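Local coordinates for 3-oxoacyl-[acyl-carrier-protein] synthase 3 (Micrococcus luteus NCTC 2665, PDB 4EWP), which probably catalyses the first condensation of fatty acid synthesis, condensing the acetyl group of acetyl-CoA with malonyl-ACP, with loss of carbon dioxide, at residues 17-21 / 72-77; 56-62 / 149-153; 99-103 / 115-119; 128-134 / 185-191; 327-333 / 345-350. One frame throughout, in Å; residues are numbered along the deposited sequence.

Contact 1. Residues 17-21 / 72-77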
# COMPACT_ATOMS: atom_id res chain seq x y z
N VAL A 17 -2.27 10.01 19.74
CA VAL A 17 -1.86 10.03 21.15
C VAL A 17 -0.35 10.11 21.35
O VAL A 17 0.12 10.16 22.50
CB VAL A 17 -2.43 8.83 21.94
CG1 VAL A 17 -3.93 8.92 21.97
CG2 VAL A 17 -1.97 7.50 21.32
N ALA A 18 0.41 10.15 20.25
CA ALA A 18 1.86 10.27 20.36
C ALA A 18 2.51 10.40 19.00
O ALA A 18 1.91 10.02 17.98
CB ALA A 18 2.45 9.09 21.09
N VAL A 19 3.72 10.94 18.99
CA VAL A 19 4.50 11.02 17.77
C VAL A 19 5.95 10.60 18.03
O VAL A 19 6.51 10.88 19.09
CB VAL A 19 4.43 12.42 17.12
CG1 VAL A 19 4.84 13.51 18.11
CG2 VAL A 19 5.28 12.47 15.84
N GLY A 20 6.53 9.89 17.07
CA GLY A 20 7.87 9.37 17.21
C GLY A 20 8.66 9.70 15.96
O GLY A 20 8.09 9.96 14.91
N ALA A 21 9.98 9.68 16.07
CA ALA A 21 10.85 10.14 15.01
C ALA A 21 12.12 9.31 14.92
O ALA A 21 12.65 8.85 15.94
CB ALA A 21 11.22 11.62 15.24
N GLU A 72 9.64 5.05 19.70
CA GLU A 72 9.48 6.32 20.42
C GLU A 72 8.01 6.65 20.65
O GLU A 72 7.61 7.09 21.74
CB GLU A 72 10.17 7.48 19.71
CG GLU A 72 10.00 8.77 20.50
CD GLU A 72 10.73 9.94 19.91
OE1 GLU A 72 11.29 9.82 18.81
OE2 GLU A 72 10.74 10.99 20.57
N ALA A 73 7.20 6.42 19.63
CA ALA A 73 5.76 6.69 19.71
C ALA A 73 5.13 5.81 20.78
O ALA A 73 4.32 6.27 21.58
CB ALA A 73 5.10 6.45 18.36
N LEU A 74 5.51 4.54 20.79
CA LEU A 74 4.99 3.60 21.76
C LEU A 74 5.31 4.04 23.18
O LEU A 74 4.44 4.04 24.06
CB LEU A 74 5.56 2.22 21.49
CG LEU A 74 4.87 1.44 20.38
CD1 LEU A 74 5.64 0.15 20.05
CD2 LEU A 74 3.42 1.12 20.77
N GLU A 75 6.56 4.43 23.40
CA GLU A 75 7.01 4.88 24.72
C GLU A 75 6.27 6.15 25.19
O GLU A 75 5.83 6.26 26.34
CB GLU A 75 8.52 5.09 24.72
CG GLU A 75 9.06 5.61 26.05
CD GLU A 75 10.52 6.02 25.99
OE1 GLU A 75 10.98 6.41 24.89
OE2 GLU A 75 11.20 5.97 27.04
N ARG A 76 6.11 7.11 24.28
CA ARG A 76 5.40 8.35 24.60
C ARG A 76 3.91 8.14 24.84
O ARG A 76 3.29 8.91 25.55
CB ARG A 76 5.58 9.37 23.49
CG ARG A 76 6.94 10.03 23.46
CD ARG A 76 6.95 11.03 22.34
NE ARG A 76 8.23 11.71 22.25
CZ ARG A 76 8.38 12.91 21.71
NH1 ARG A 76 7.32 13.55 21.24
NH2 ARG A 76 9.58 13.47 21.67
N ALA A 77 3.34 7.11 24.22
CA ALA A 77 1.94 6.77 24.42
C ALA A 77 1.71 5.92 25.68
O ALA A 77 0.57 5.65 26.07
CB ALA A 77 1.39 6.06 23.17
O HOH W 1 2.39 11.17 24.18
O HOH W 2 4.12 12.56 21.61
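Glu72 and Ala21 make the direct hydrogen bond of this contact: the backbone N-H of Ala21 gives to Glu72 OE1 at 3.0 Å, coming from well above the carboxylate plane, 50° out of it. The glutamate gets there with CG anti to its own backbone N (chi1 -179°) and the chain extended beyond, so CB and CG run past Gly20 CA before the carboxylate arrives at Ala21. The other oxygen, OE2, is held twice, by a salt bridge to Arg76 NH2 of the next turn at 3.0 Å and by a hydrogen bond from His317 on helix 311-322, which fixes the rotation of the group.

Strand 13-22 is the outermost strand, within this chain, of a five-stranded mixed sheet of the thiolase fold, and the C-terminal part of helix 62-76 lies against it, the two short axes 6.3 Å apart and running at 147°.

The apolar packing is made of small groups. Ala18 CB sits 3.4 Å from the carbonyl oxygen of Ala73 and 3.8 Å from Ala77 CB, while Val17 CG2 touches Ala77 CB more loosely. At Gly20 the approach is tight: a beta carbon there would point at the helix and clash with Ala73 N.

Arg76 lies alongside Val19, both pointing the same way, and its CD comes 3.3 Å from Val19 O. Two waters bridge the segments. One gives hydrogen bonds to Val17 O and Arg76 O; the other accepts from Val19 N and, weakly, from Arg76 NH1.

Contact 2. Residues 56-62 / 149-153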
# COMPACT_ATOMS: atom_id res chain seq x y z
N ALA A 56 20.64 8.55 5.14
CA ALA A 56 20.77 7.30 5.87
C ALA A 56 21.94 6.48 5.37
O ALA A 56 22.27 6.52 4.18
CB ALA A 56 19.47 6.48 5.75
N THR A 57 22.55 5.72 6.27
CA THR A 57 23.58 4.76 5.91
C THR A 57 22.91 3.49 5.37
O THR A 57 21.69 3.38 5.40
CB THR A 57 24.44 4.37 7.12
OG1 THR A 57 23.62 3.74 8.11
CG2 THR A 57 25.09 5.60 7.72
N ALA A 58 23.73 2.55 4.89
CA ALA A 58 23.25 1.26 4.40
C ALA A 58 22.48 0.46 5.45
O ALA A 58 21.50 -0.20 5.11
CB ALA A 58 24.42 0.43 3.87
N GLU A 59 22.93 0.52 6.70
CA GLU A 59 22.28 -0.21 7.79
C GLU A 59 20.94 0.39 8.20
O GLU A 59 20.07 -0.30 8.74
CB GLU A 59 23.19 -0.27 9.04
CG GLU A 59 24.44 -1.12 8.89
CD GLU A 59 25.49 -0.47 7.99
OE1 GLU A 59 25.62 0.77 8.01
OE2 GLU A 59 26.17 -1.22 7.25
N GLU A 60 20.79 1.69 7.95
CA GLU A 60 19.55 2.39 8.31
C GLU A 60 18.49 2.20 7.24
O GLU A 60 18.18 3.12 6.46
CB GLU A 60 19.83 3.87 8.52
CG GLU A 60 20.59 4.15 9.79
CD GLU A 60 20.98 5.60 9.92
OE1 GLU A 60 21.63 6.13 8.98
OE2 GLU A 60 20.61 6.20 10.95
N THR A 61 17.94 0.98 7.20
CA THR A 61 16.96 0.62 6.19
C THR A 61 15.60 1.20 6.55
O THR A 61 15.40 1.76 7.63
CB THR A 61 16.82 -0.91 6.11
OG1 THR A 61 16.47 -1.42 7.41
CG2 THR A 61 18.14 -1.56 5.65
N VAL A 62 14.66 1.05 5.63
CA VAL A 62 13.29 1.44 5.93
C VAL A 62 12.77 0.76 7.23
O VAL A 62 12.23 1.43 8.11
CB VAL A 62 12.37 1.21 4.70
CG1 VAL A 62 10.88 1.33 5.06
CG2 VAL A 62 12.76 2.19 3.59
N GLY A 149 5.31 7.02 8.41
CA GLY A 149 5.73 7.54 7.12
C GLY A 149 7.24 7.38 7.11
O GLY A 149 7.90 7.87 8.03
N VAL A 150 7.79 6.69 6.11
CA VAL A 150 9.22 6.35 6.15
C VAL A 150 9.78 6.17 4.74
O VAL A 150 9.13 5.60 3.88
CB VAL A 150 9.49 5.09 7.03
CG1 VAL A 150 8.58 3.93 6.65
CG2 VAL A 150 10.95 4.67 6.97
N GLU A 151 10.98 6.67 4.51
CA GLU A 151 11.59 6.61 3.20
C GLU A 151 13.11 6.61 3.30
O GLU A 151 13.69 7.32 4.13
CB GLU A 151 11.19 7.83 2.35
CG GLU A 151 9.70 8.09 2.18
CD GLU A 151 9.03 7.17 1.18
OE1 GLU A 151 9.61 6.13 0.83
OE2 GLU A 151 7.91 7.48 0.75
N ARG A 152 13.75 5.82 2.46
CA ARG A 152 15.16 6.05 2.18
C ARG A 152 15.23 6.51 0.72
O ARG A 152 15.60 5.75 -0.17
CB ARG A 152 16.04 4.82 2.45
CG ARG A 152 17.55 5.17 2.46
CD ARG A 152 18.43 4.11 3.12
NE ARG A 152 18.44 2.85 2.39
CZ ARG A 152 19.00 1.73 2.82
NH1 ARG A 152 19.60 1.68 4.01
NH2 ARG A 152 18.93 0.63 2.07
N LEU A 153 14.83 7.76 0.50
CA LEU A 153 14.78 8.34 -0.83
C LEU A 153 16.14 8.37 -1.50
O LEU A 153 16.24 8.41 -2.72
CB LEU A 153 14.23 9.77 -0.76
CG LEU A 153 12.78 9.96 -0.33
CD1 LEU A 153 12.50 11.41 -0.06
CD2 LEU A 153 11.84 9.43 -1.41
O HOH W 3 20.83 -1.54 2.47
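The turn that leads into helix 62-76 is fastened here by an arginine reaching from the C-terminal end of strand 144-152, with Arg152 NH1 set among the carbonyl oxygens of Thr57, Ala58 and Glu60. The bond to Ala58 O is the good one, 2.9 Å from NH1 and 152° at the hydrogen; the oxygen lies in the guanidinium plane, though the donor stands above the carbonyl plane. NH1 bonds weakly to Thr57 O at 3.0 Å and to Glu60 O at 3.2 Å. A water links Ala58 O to Arg152 NH2.

The chain bends at chi3 (66°), which turns the head into the loop after CD has packed 3.7 Å from Ala56 CB. Thr61 CA covers one face of the guanidinium. Glu60, centre of an inverse gamma turn, ties the loop to itself by taking the N-H of Thr57 on OE1, and its OE2 meets Tyr22. Further along, Val62 CG1 lies 3.8 Å from Val150 CG1.

Arg152 NE forms a salt bridge with Asp155, so the positive charge probably has its main balance there, while the loop meets it with neutral carbonyls whose dipoles would favour the cation.

Contact 3. Residues 99-103 / 115-119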
# COMPACT_ATOMS: atom_id res chain seq x y z
N PRO A 99 7.42 -9.52 0.62
CA PRO A 99 6.29 -8.98 1.39
C PRO A 99 6.54 -7.55 1.86
O PRO A 99 7.57 -6.97 1.54
CB PRO A 99 6.21 -9.92 2.61
CG PRO A 99 7.40 -10.88 2.51
CD PRO A 99 8.29 -10.40 1.41
N SER A 100 5.61 -6.98 2.61
CA SER A 100 5.69 -5.59 2.99
C SER A 100 6.74 -5.33 4.08
O SER A 100 7.21 -6.25 4.75
CB SER A 100 4.34 -5.12 3.50
OG SER A 100 4.02 -5.81 4.70
N ALA A 101 7.08 -4.07 4.25
CA ALA A 101 7.96 -3.64 5.32
C ALA A 101 7.19 -3.69 6.63
O ALA A 101 7.75 -3.99 7.69
CB ALA A 101 8.41 -2.22 5.03
N ALA A 102 5.90 -3.38 6.54
CA ALA A 102 5.03 -3.30 7.70
C ALA A 102 5.08 -4.59 8.50
O ALA A 102 5.01 -4.57 9.74
CB ALA A 102 3.59 -2.99 7.25
N ALA A 103 5.17 -5.71 7.79
CA ALA A 103 5.13 -7.01 8.45
C ALA A 103 6.38 -7.21 9.27
O ALA A 103 6.32 -7.77 10.36
CB ALA A 103 4.93 -8.15 7.42
N PRO A 115 -2.56 -6.99 12.06
CA PRO A 115 -2.48 -6.83 10.60
C PRO A 115 -1.50 -5.70 10.27
O PRO A 115 -1.38 -4.72 11.01
CB PRO A 115 -3.91 -6.43 10.21
CG PRO A 115 -4.51 -5.84 11.49
CD PRO A 115 -3.89 -6.66 12.59
N ALA A 116 -0.79 -5.84 9.16
CA ALA A 116 0.31 -4.97 8.84
C ALA A 116 0.37 -4.88 7.33
O ALA A 116 0.43 -5.91 6.66
CB ALA A 116 1.61 -5.56 9.38
N TYR A 117 0.36 -3.66 6.79
CA TYR A 117 0.50 -3.48 5.34
C TYR A 117 1.20 -2.18 4.99
O TYR A 117 1.17 -1.23 5.78
CB TYR A 117 -0.87 -3.54 4.65
CG TYR A 117 -1.88 -2.46 5.05
CD1 TYR A 117 -2.07 -1.32 4.27
CD2 TYR A 117 -2.67 -2.61 6.18
CE1 TYR A 117 -3.02 -0.35 4.63
CE2 TYR A 117 -3.60 -1.65 6.54
CZ TYR A 117 -3.78 -0.54 5.77
OH TYR A 117 -4.71 0.38 6.15
N ASP A 118 1.81 -2.13 3.81
CA ASP A 118 2.40 -0.90 3.30
C ASP A 118 1.39 -0.23 2.39
O ASP A 118 0.55 -0.90 1.79
CB ASP A 118 3.66 -1.17 2.46
CG ASP A 118 4.81 -1.76 3.27
OD1 ASP A 118 4.70 -1.88 4.52
OD2 ASP A 118 5.84 -2.11 2.64
N VAL A 119 1.48 1.09 2.29
CA VAL A 119 0.61 1.91 1.47
C VAL A 119 1.47 2.70 0.48
O VAL A 119 2.58 3.11 0.81
CB VAL A 119 -0.18 2.91 2.34
CG1 VAL A 119 -0.57 4.13 1.55
CG2 VAL A 119 -1.40 2.24 2.93
O HOH W 4 1.36 -6.74 4.35
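Asp118 grips the first turn of helix 101-108 with both carboxylate oxygens, and this is the tight side of the contact. The N-H of Ala101 points to OD2 at 2.8 Å in a nearly straight bond, 172° at the hydrogen, met on the syn side and 23° out of the carboxylate plane. Ala102 N reaches OD1, also at 2.8 Å, on the syn lone pair. The torsion chi1 of -65° sets the carboxyl carbon beside the aspartate's own backbone N and directs it at the helix start, where Ser100 CB packs 3.4 Å from Asp118 CG. Ala102 CB is wedged in as well, 3.1 Å from Asp118 OD1 and 3.9 Å from Ala116 CB.

On the looser side the link between the two segments is a water, accepting from Ser100 OG and giving to Ala116 O; the two protein oxygens themselves are 4.1 Å apart. Ser100 OG also accepts from Ala103 N at 3.3 Å, making the serine the N-cap.

Helix 101-108 is the crossover of the beta-alpha-beta unit between strands 86-90 and 116-120. Across the dimer interface Asp118 pairs with an antiparallel strand of the second subunit, which carries the sheet on into that chain.

Two N-H groups of the first helical turn thus meet a buried carboxylate, and the helix dipole together with these two bonds would probably favour its ionised form.

Contact 4. Residues 128-134 / 185-191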
# COMPACT_ATOMS: atom_id res chain seq x y z
N TYR A 128 -2.58 9.93 4.15
CA TYR A 128 -3.41 8.80 3.72
C TYR A 128 -3.45 7.78 4.86
O TYR A 128 -4.49 7.22 5.16
CB TYR A 128 -2.85 8.13 2.44
CG TYR A 128 -3.46 8.60 1.13
CD1 TYR A 128 -3.34 9.93 0.71
CD2 TYR A 128 -4.15 7.71 0.30
CE1 TYR A 128 -3.90 10.37 -0.50
CE2 TYR A 128 -4.73 8.14 -0.90
CZ TYR A 128 -4.60 9.46 -1.30
OH TYR A 128 -5.16 9.87 -2.49
N GLY A 129 -2.30 7.56 5.49
CA GLY A 129 -2.22 6.65 6.63
C GLY A 129 -3.14 7.10 7.75
O GLY A 129 -3.83 6.30 8.36
N VAL A 130 -3.17 8.41 8.01
CA VAL A 130 -3.98 8.93 9.10
C VAL A 130 -5.46 8.78 8.77
O VAL A 130 -6.25 8.42 9.63
CB VAL A 130 -3.59 10.39 9.45
CG1 VAL A 130 -4.63 11.04 10.37
CG2 VAL A 130 -2.19 10.42 10.10
N ALA A 131 -5.83 9.04 7.51
CA ALA A 131 -7.21 8.87 7.08
C ALA A 131 -7.64 7.43 7.33
O ALA A 131 -8.73 7.17 7.86
CB ALA A 131 -7.36 9.22 5.60
N GLN A 132 -6.77 6.50 6.97
CA GLN A 132 -7.07 5.08 7.13
C GLN A 132 -7.17 4.70 8.61
O GLN A 132 -8.16 4.11 9.04
CB GLN A 132 -6.00 4.23 6.42
CG GLN A 132 -6.08 4.28 4.91
CD GLN A 132 -4.85 3.69 4.26
OE1 GLN A 132 -4.46 2.57 4.56
NE2 GLN A 132 -4.22 4.45 3.39
N ALA A 133 -6.16 5.09 9.38
CA ALA A 133 -6.14 4.85 10.81
C ALA A 133 -7.41 5.40 11.48
O ALA A 133 -8.06 4.71 12.27
CB ALA A 133 -4.88 5.49 11.44
N ASP A 134 -7.76 6.64 11.15
CA ASP A 134 -8.96 7.28 11.68
C ASP A 134 -10.20 6.43 11.35
O ASP A 134 -11.06 6.18 12.22
CB ASP A 134 -9.08 8.70 11.10
CG ASP A 134 -10.36 9.40 11.52
OD1 ASP A 134 -10.62 9.51 12.73
OD2 ASP A 134 -11.11 9.85 10.63
N ILE A 185 -9.34 14.14 15.46
CA ILE A 185 -8.96 14.15 14.04
C ILE A 185 -10.17 14.55 13.19
O ILE A 185 -11.20 13.87 13.18
CB ILE A 185 -8.46 12.76 13.60
CG1 ILE A 185 -7.31 12.28 14.48
CG2 ILE A 185 -8.04 12.75 12.13
CD1 ILE A 185 -6.75 10.92 14.09
N SER A 186 -10.05 15.66 12.48
CA SER A 186 -11.15 16.16 11.67
C SER A 186 -11.30 15.33 10.39
O SER A 186 -10.38 14.59 10.02
CB SER A 186 -10.91 17.63 11.31
OG SER A 186 -9.94 17.75 10.29
N PRO A 187 -12.46 15.44 9.71
CA PRO A 187 -12.73 14.60 8.54
C PRO A 187 -11.69 14.80 7.46
O PRO A 187 -11.39 15.94 7.09
CB PRO A 187 -14.10 15.08 8.04
CG PRO A 187 -14.74 15.75 9.26
CD PRO A 187 -13.58 16.34 10.04
N SER A 188 -11.12 13.70 6.96
CA SER A 188 -10.06 13.83 5.98
C SER A 188 -10.54 14.47 4.68
O SER A 188 -11.64 14.22 4.22
CB SER A 188 -9.43 12.47 5.69
OG SER A 188 -8.59 12.07 6.77
N VAL A 189 -9.69 15.32 4.13
CA VAL A 189 -9.87 15.85 2.77
C VAL A 189 -8.71 15.30 1.93
O VAL A 189 -7.56 15.72 2.07
CB VAL A 189 -9.87 17.39 2.75
CG1 VAL A 189 -10.03 17.90 1.31
CG2 VAL A 189 -10.99 17.92 3.65
N TRP A 190 -9.00 14.32 1.09
CA TRP A 190 -7.94 13.63 0.40
C TRP A 190 -8.40 13.24 -0.99
O TRP A 190 -9.61 13.08 -1.24
CB TRP A 190 -7.39 12.44 1.22
CG TRP A 190 -8.42 11.38 1.61
CD1 TRP A 190 -9.76 11.56 1.81
CD2 TRP A 190 -8.18 9.98 1.84
NE1 TRP A 190 -10.36 10.37 2.14
CE2 TRP A 190 -9.41 9.38 2.17
CE3 TRP A 190 -7.03 9.18 1.79
CZ2 TRP A 190 -9.53 8.02 2.46
CZ3 TRP A 190 -7.15 7.82 2.07
CH2 TRP A 190 -8.39 7.25 2.40
N GLY A 191 -7.45 13.13 -1.91
CA GLY A 191 -7.82 12.89 -3.30
C GLY A 191 -6.64 12.58 -4.18
O GLY A 191 -5.51 12.40 -3.71
O HOH W 5 -9.95 11.78 9.08
O HOH W 6 -12.64 12.31 11.23
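Tyr128 lays one face of its ring over the edge of the Trp190 indole, in an edge-to-face pair with centroids 4.8 Å apart and planes at 69°. Trp190 CE3 sits 3.5 Å above the tyrosine plane, over the ring centre, and CZ3 comes 3.5 Å from Tyr128 CD2. Beyond the ring the tyrosine hydroxyl gives a hydrogen bond to Gly191 O, 2.8 Å from OH, standing above the carbonyl plane; the same OH is bonded to Ala116 N of the second subunit. A leucine here would probably leave Gly191 O and that neighbouring amide without this hydroxyl, and Trp190 without the aromatic face its edge meets.

The indole offers its own face to the helix. Ala131 CB lies 3.6 Å from the centroid of its six-membered ring, only 5° off the normal, a CH-pi contact. A chi1 of 57° puts Trp190 CG between its backbone N and carbonyl carbon, and the ring stands up from the strand toward the helix.

Helix 125-138 thereby packs across the edge of the C-terminal sheet of the thiolase fold, whose outermost strand within the chain is 189-192.

Ser188 OG packs 3.3 Å from Ala131 CB and is bonded to Gln345. Val130 CG1 touches Ile185 CG2 at 4.2 Å. Asp134 slides past Ile185; its OD1 is hydrogen-bonded to Ser14 and OD2 forms a salt bridge with Arg138, while two waters bridge OD2 to the carbonyls of Ile185 and Ser186, one of them also bonded to Ser188 OG.

Contact 5. Residues 327-333 / 345-350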
# COMPACT_ATOMS: atom_id res chain seq x y z
N SER A 327 1.10 21.08 22.61
CA SER A 327 0.37 19.86 22.94
C SER A 327 -1.05 20.20 23.35
O SER A 327 -1.26 21.03 24.22
CB SER A 327 1.09 19.12 24.08
OG SER A 327 0.21 18.25 24.77
N GLY A 328 -2.04 19.58 22.70
CA GLY A 328 -3.43 19.91 22.97
C GLY A 328 -3.98 20.97 22.02
O GLY A 328 -5.18 21.26 22.02
N GLY A 329 -3.09 21.57 21.22
CA GLY A 329 -3.48 22.58 20.25
C GLY A 329 -3.85 21.96 18.91
O GLY A 329 -3.55 20.80 18.67
N LEU A 330 -4.50 22.73 18.05
CA LEU A 330 -4.90 22.24 16.74
C LEU A 330 -3.83 22.48 15.68
O LEU A 330 -3.28 23.58 15.59
CB LEU A 330 -6.21 22.89 16.28
CG LEU A 330 -7.42 22.64 17.17
CD1 LEU A 330 -8.61 23.43 16.65
CD2 LEU A 330 -7.73 21.16 17.23
N ALA A 331 -3.56 21.46 14.87
CA ALA A 331 -2.60 21.55 13.78
C ALA A 331 -3.25 21.12 12.47
O ALA A 331 -3.91 20.08 12.40
CB ALA A 331 -1.38 20.69 14.07
N LEU A 332 -3.06 21.93 11.43
CA LEU A 332 -3.45 21.54 10.08
C LEU A 332 -2.27 20.81 9.46
O LEU A 332 -1.16 21.35 9.38
CB LEU A 332 -3.80 22.78 9.24
CG LEU A 332 -4.07 22.63 7.74
CD1 LEU A 332 -5.29 21.75 7.50
CD2 LEU A 332 -4.28 23.98 7.12
N GLN A 333 -2.49 19.58 9.02
CA GLN A 333 -1.45 18.83 8.32
C GLN A 333 -1.95 18.50 6.95
O GLN A 333 -3.12 18.15 6.77
CB GLN A 333 -1.07 17.56 9.07
CG GLN A 333 -2.25 16.73 9.44
CD GLN A 333 -1.85 15.52 10.25
OE1 GLN A 333 -0.94 15.59 11.09
NE2 GLN A 333 -2.50 14.38 9.98
N GLN A 345 -5.82 16.90 7.19
CA GLN A 345 -6.67 16.84 8.38
C GLN A 345 -6.32 17.96 9.34
O GLN A 345 -5.18 18.44 9.36
CB GLN A 345 -6.47 15.52 9.14
CG GLN A 345 -6.79 14.28 8.39
CD GLN A 345 -5.57 13.65 7.75
OE1 GLN A 345 -4.43 14.09 7.95
NE2 GLN A 345 -5.80 12.60 6.98
N VAL A 346 -7.27 18.34 10.17
CA VAL A 346 -6.93 19.10 11.36
C VAL A 346 -6.83 18.11 12.52
O VAL A 346 -7.69 17.24 12.70
CB VAL A 346 -7.94 20.21 11.64
CG1 VAL A 346 -7.66 20.86 12.99
CG2 VAL A 346 -7.91 21.26 10.51
N VAL A 347 -5.74 18.21 13.28
CA VAL A 347 -5.53 17.27 14.36
C VAL A 347 -5.21 17.99 15.66
O VAL A 347 -4.57 19.03 15.65
CB VAL A 347 -4.41 16.25 14.06
CG1 VAL A 347 -4.75 15.43 12.80
CG2 VAL A 347 -3.06 16.94 13.93
N ARG A 348 -5.69 17.43 16.77
CA ARG A 348 -5.31 17.88 18.10
C ARG A 348 -3.94 17.27 18.43
O ARG A 348 -3.80 16.05 18.51
CB ARG A 348 -6.35 17.41 19.10
CG ARG A 348 -6.19 17.98 20.49
CD ARG A 348 -7.54 18.34 21.07
NE ARG A 348 -7.74 19.78 21.02
CZ ARG A 348 -8.85 20.37 20.58
NH1 ARG A 348 -9.87 19.64 20.14
NH2 ARG A 348 -8.94 21.70 20.57
N LEU A 349 -2.93 18.11 18.62
CA LEU A 349 -1.58 17.59 18.81
C LEU A 349 -1.46 16.84 20.13
O LEU A 349 -2.04 17.24 21.13
CB LEU A 349 -0.55 18.72 18.75
CG LEU A 349 -0.46 19.47 17.42
CD1 LEU A 349 0.25 20.82 17.62
CD2 LEU A 349 0.23 18.62 16.39
N PRO A 350 -0.70 15.73 20.12
CA PRO A 350 -0.52 14.87 21.31
C PRO A 350 0.22 15.56 22.46
O PRO A 350 1.02 16.44 22.18
CB PRO A 350 0.31 13.70 20.78
CG PRO A 350 0.96 14.21 19.49
CD PRO A 350 -0.01 15.21 18.93
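Arg348 meets Leu330 at the open end of the antiparallel beta hairpin of strands 330-337 and 341-348, in the C-terminal sheet of the thiolase fold. From CB its chain sets off with CG anti to the backbone N (chi1 -171°), CG and CD pass 3.8 and 3.9 Å from Gly328 O, and NE then gives that oxygen a straight hydrogen bond of 3.1 Å. The oxygen lies in the guanidinium plane. Leu330 CD2 covers one face, 3.6 Å from Arg348 CZ, and NH2 bonds weakly to Val3 O of the second subunit. A methionine in place of this arginine would probably leave Gly328 O without its side-chain donor and Leu330 without the flat group it packs on.

Backbone bonds join the hydrogen-bonded pairs Ala331-Val347 and Gln333-Gln345, and continue beyond the strands to Leu349. At Gly328 the backbone angles would jam a beta carbon against the preceding carbonyl oxygen.

On the face shared by Ala331 and Val347, Leu349 CD2 sits 3.5 Å from Ala331 CB. Here too the two glutamine amides meet, their planes 70° apart: Gln333 NE2 gives to Gln345 OE1 at 2.8 Å, the acceptor only 4° out of the Gln333 amide plane.

How the contacts relate
From the N terminus, contact 1 closes the first loop, setting the end of helix 62-76 against the edge strand 13-22. Contact 2 starts inside that loop, just before the same helix, and closes far beyond it on strand 144-152, so the two cross; contact 3, within one beta-alpha-beta unit, is nested inside contact 2. Contact 4 opens on helix 125-138 before contact 2 closes and crosses it, passing from the N-terminal sheet's helix to the C-terminal sheet. Contact 5 follows in series and touches contact 4, Ser186 OG probably bonding Val346 N at 2.7 Å. Pro350, at the chain's end, packs back on contact 1, while Tyr117 and Gln132 join contacts 3 and 4.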